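Local coordinates for surface protein R28 (Streptococcus pyogenes, PDB 6S5Z) that is anchored to the cell wall and carries this immunoglobulin-like Rib domain, a domain type implicated in infection, at residues 34-39 / 62-67. Sequence-based numbering, arbitrary orientation.
Sequences DELPSN and VEVHYP
Pro37 and Tyr66 meet with the proline ring at the phenol's edge: Pro37 CD lies near the plane of the ring, 4.1 Å from Tyr66 CD1. The same Pro37 ring also packs on Pro67, with Pro37 CB 4.1 Å from Pro67 CG and Pro37 CG close to Pro67 CD. Deeper in, Leu36 and Val64 touch methyl to methyl, with Leu36 CD1 4.2 Å from Val64 CG1 and the two side chains at roughly a right angle. A chi1 of -47° sets Leu36 CG anti to its own carbonyl carbon, and a chi2 of 176° extends CD1 toward the valine. The segments thus illustrate how a loop can be packed against a strand end and the turn after it without a direct hydrogen bond.

The polar link is indirect: one water donates to both Asn39 O, at 2.7 Å, and His65 O, at 2.9 Å, bridging the two backbones. Within 62-67, His65 NE2 donates to Glu63 OE1 (2.9 Å) on the anti side but 24° out of the carboxylate plane, and Lys45 forms a salt bridge with Glu63 OE2. Tyr66 OH is hydrogen-bonded to Asp72, a residue of the sodium site.

In this Rib domain, the loop leading into strand 41-44 packs on the end of strand 56-65 and the two residues that follow it; Tyr42 touches both Leu36 and Val64, and helix 5-8 adjoins Tyr66 and Pro67.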
loop_
_atom_site.group_PDB
_atom_site.type_symbol
_atom_site.label_atom_id
_atom_site.label_comp_id
_atom_site.label_asym_id
_atom_site.label_seq_id
_atom_site.Cartn_x
_atom_site.Cartn_y
_atom_site.Cartn_z
ATOM N N ASP A 34 -0.879 1.073 12.085
ATOM C CA ASP A 34 -1.131 1.505 13.461
ATOM C C ASP A 34 -0.627 2.918 13.729
ATOM O O ASP A 34 -0.998 3.513 14.746
ATOM C CB ASP A 34 -0.482 0.546 14.455
ATOM C CG ASP A 34 1.023 0.427 14.255
ATOM O OD1 ASP A 34 1.468 0.384 13.091
ATOM O OD2 ASP A 34 1.761 0.405 15.265
ATOM N N GLU A 35 0.220 3.460 12.857
ATOM C CA GLU A 35 0.729 4.818 12.989
ATOM C C GLU A 35 0.011 5.813 12.083
ATOM O O GLU A 35 0.460 6.960 11.951
ATOM C CB GLU A 35 2.228 4.820 12.713
ATOM C CG GLU A 35 2.967 3.935 13.683
ATOM C CD GLU A 35 4.435 3.835 13.380
ATOM O OE1 GLU A 35 4.868 4.431 12.368
ATOM O OE2 GLU A 35 5.143 3.144 14.145
ATOM N N LEU A 36 -1.088 5.395 11.450
ATOM C CA LEU A 36 -1.919 6.181 10.575
ATOM C C LEU A 36 -3.325 6.164 11.141
ATOM O O LEU A 36 -3.698 5.187 11.788
ATOM C CB LEU A 36 -1.938 5.580 9.160
ATOM C CG LEU A 36 -0.543 5.220 8.630
ATOM C CD1 LEU A 36 -0.644 4.548 7.270
ATOM C CD2 LEU A 36 0.388 6.432 8.571
ATOM N N PRO A 37 -4.136 7.197 10.905
ATOM C CA PRO A 37 -5.513 7.167 11.413
ATOM C C PRO A 37 -6.191 5.874 10.992
ATOM O O PRO A 37 -5.988 5.386 9.883
ATOM C CB PRO A 37 -6.163 8.388 10.754
ATOM C CG PRO A 37 -4.998 9.305 10.452
ATOM C CD PRO A 37 -3.884 8.382 10.068
ATOM N N SER A 38 -6.932 5.270 11.918
ATOM C CA SER A 38 -7.533 3.976 11.617
ATOM C C SER A 38 -8.708 4.091 10.653
ATOM O O SER A 38 -9.145 3.065 10.130
ATOM C CB SER A 38 -7.939 3.261 12.908
ATOM O OG SER A 38 -8.881 3.999 13.653
ATOM N N ASN A 39 -9.226 5.295 10.402
ATOM C CA ASN A 39 -10.221 5.476 9.354
ATOM C C ASN A 39 -9.611 5.793 7.990
ATOM O O ASN A 39 -10.356 6.029 7.039
ATOM C CB ASN A 39 -11.182 6.594 9.730
ATOM C CG ASN A 39 -12.153 6.182 10.803
ATOM O OD1 ASN A 39 -12.297 4.988 11.112
ATOM N ND2 ASN A 39 -12.837 7.163 11.374
ATOM N N VAL A 62 0.564 1.740 -3.331
ATOM C CA VAL A 62 -0.587 1.845 -2.453
ATOM C C VAL A 62 -0.939 3.315 -2.310
ATOM O O VAL A 62 -0.054 4.154 -2.077
ATOM C CB VAL A 62 -0.292 1.217 -1.084
ATOM C CG1 VAL A 62 -1.475 1.429 -0.112
ATOM C CG2 VAL A 62 0.027 -0.256 -1.241
ATOM N N GLU A 63 -2.220 3.635 -2.481
ATOM C CA GLU A 63 -2.740 4.938 -2.106
ATOM C C GLU A 63 -3.303 4.862 -0.695
ATOM O O GLU A 63 -4.176 4.030 -0.415
ATOM C CB GLU A 63 -3.837 5.396 -3.060
ATOM C CG GLU A 63 -3.396 5.501 -4.484
ATOM C CD GLU A 63 -4.551 5.931 -5.388
ATOM O OE1 GLU A 63 -5.715 5.980 -4.917
ATOM O OE2 GLU A 63 -4.282 6.222 -6.565
ATOM N N VAL A 64 -2.826 5.738 0.180
ATOM C CA VAL A 64 -3.353 5.860 1.538
ATOM C C VAL A 64 -4.243 7.097 1.572
ATOM O O VAL A 64 -3.762 8.220 1.394
ATOM C CB VAL A 64 -2.226 5.947 2.580
ATOM C CG1 VAL A 64 -2.799 5.986 3.991
ATOM C CG2 VAL A 64 -1.352 4.754 2.455
ATOM N N HIS A 65 -5.548 6.903 1.769
ATOM C CA HIS A 65 -6.524 7.994 1.732
ATOM C C HIS A 65 -6.832 8.411 3.164
ATOM O O HIS A 65 -7.451 7.655 3.911
ATOM C CB HIS A 65 -7.805 7.561 1.016
ATOM C CG HIS A 65 -7.653 7.401 -0.465
ATOM N ND1 HIS A 65 -8.127 8.329 -1.367
ATOM C CD2 HIS A 65 -7.055 6.434 -1.200
ATOM C CE1 HIS A 65 -7.835 7.936 -2.595
ATOM N NE2 HIS A 65 -7.190 6.786 -2.522
ATOM N N TYR A 66 -6.470 9.625 3.517
ATOM C CA TYR A 66 -6.613 10.089 4.883
ATOM C C TYR A 66 -7.971 10.737 5.082
ATOM O O TYR A 66 -8.645 11.103 4.112
ATOM C CB TYR A 66 -5.515 11.088 5.209
ATOM C CG TYR A 66 -4.142 10.507 5.161
ATOM C CD1 TYR A 66 -3.730 9.603 6.118
ATOM C CD2 TYR A 66 -3.239 10.878 4.168
ATOM C CE1 TYR A 66 -2.469 9.075 6.091
ATOM C CE2 TYR A 66 -1.969 10.355 4.140
ATOM C CZ TYR A 66 -1.595 9.450 5.099
ATOM O OH TYR A 66 -0.333 8.922 5.077
ATOM N N PRO A 67 -8.411 10.885 6.334
ATOM C CA PRO A 67 -9.738 11.476 6.574
ATOM C C PRO A 67 -9.905 12.896 6.074
ATOM O O PRO A 67 -11.041 13.292 5.795
ATOM C CB PRO A 67 -9.879 11.421 8.105
ATOM C CG PRO A 67 -8.974 10.305 8.518
ATOM C CD PRO A 67 -7.793 10.400 7.582
HETATM O O HOH W 1 -9.968 8.100 5.273
#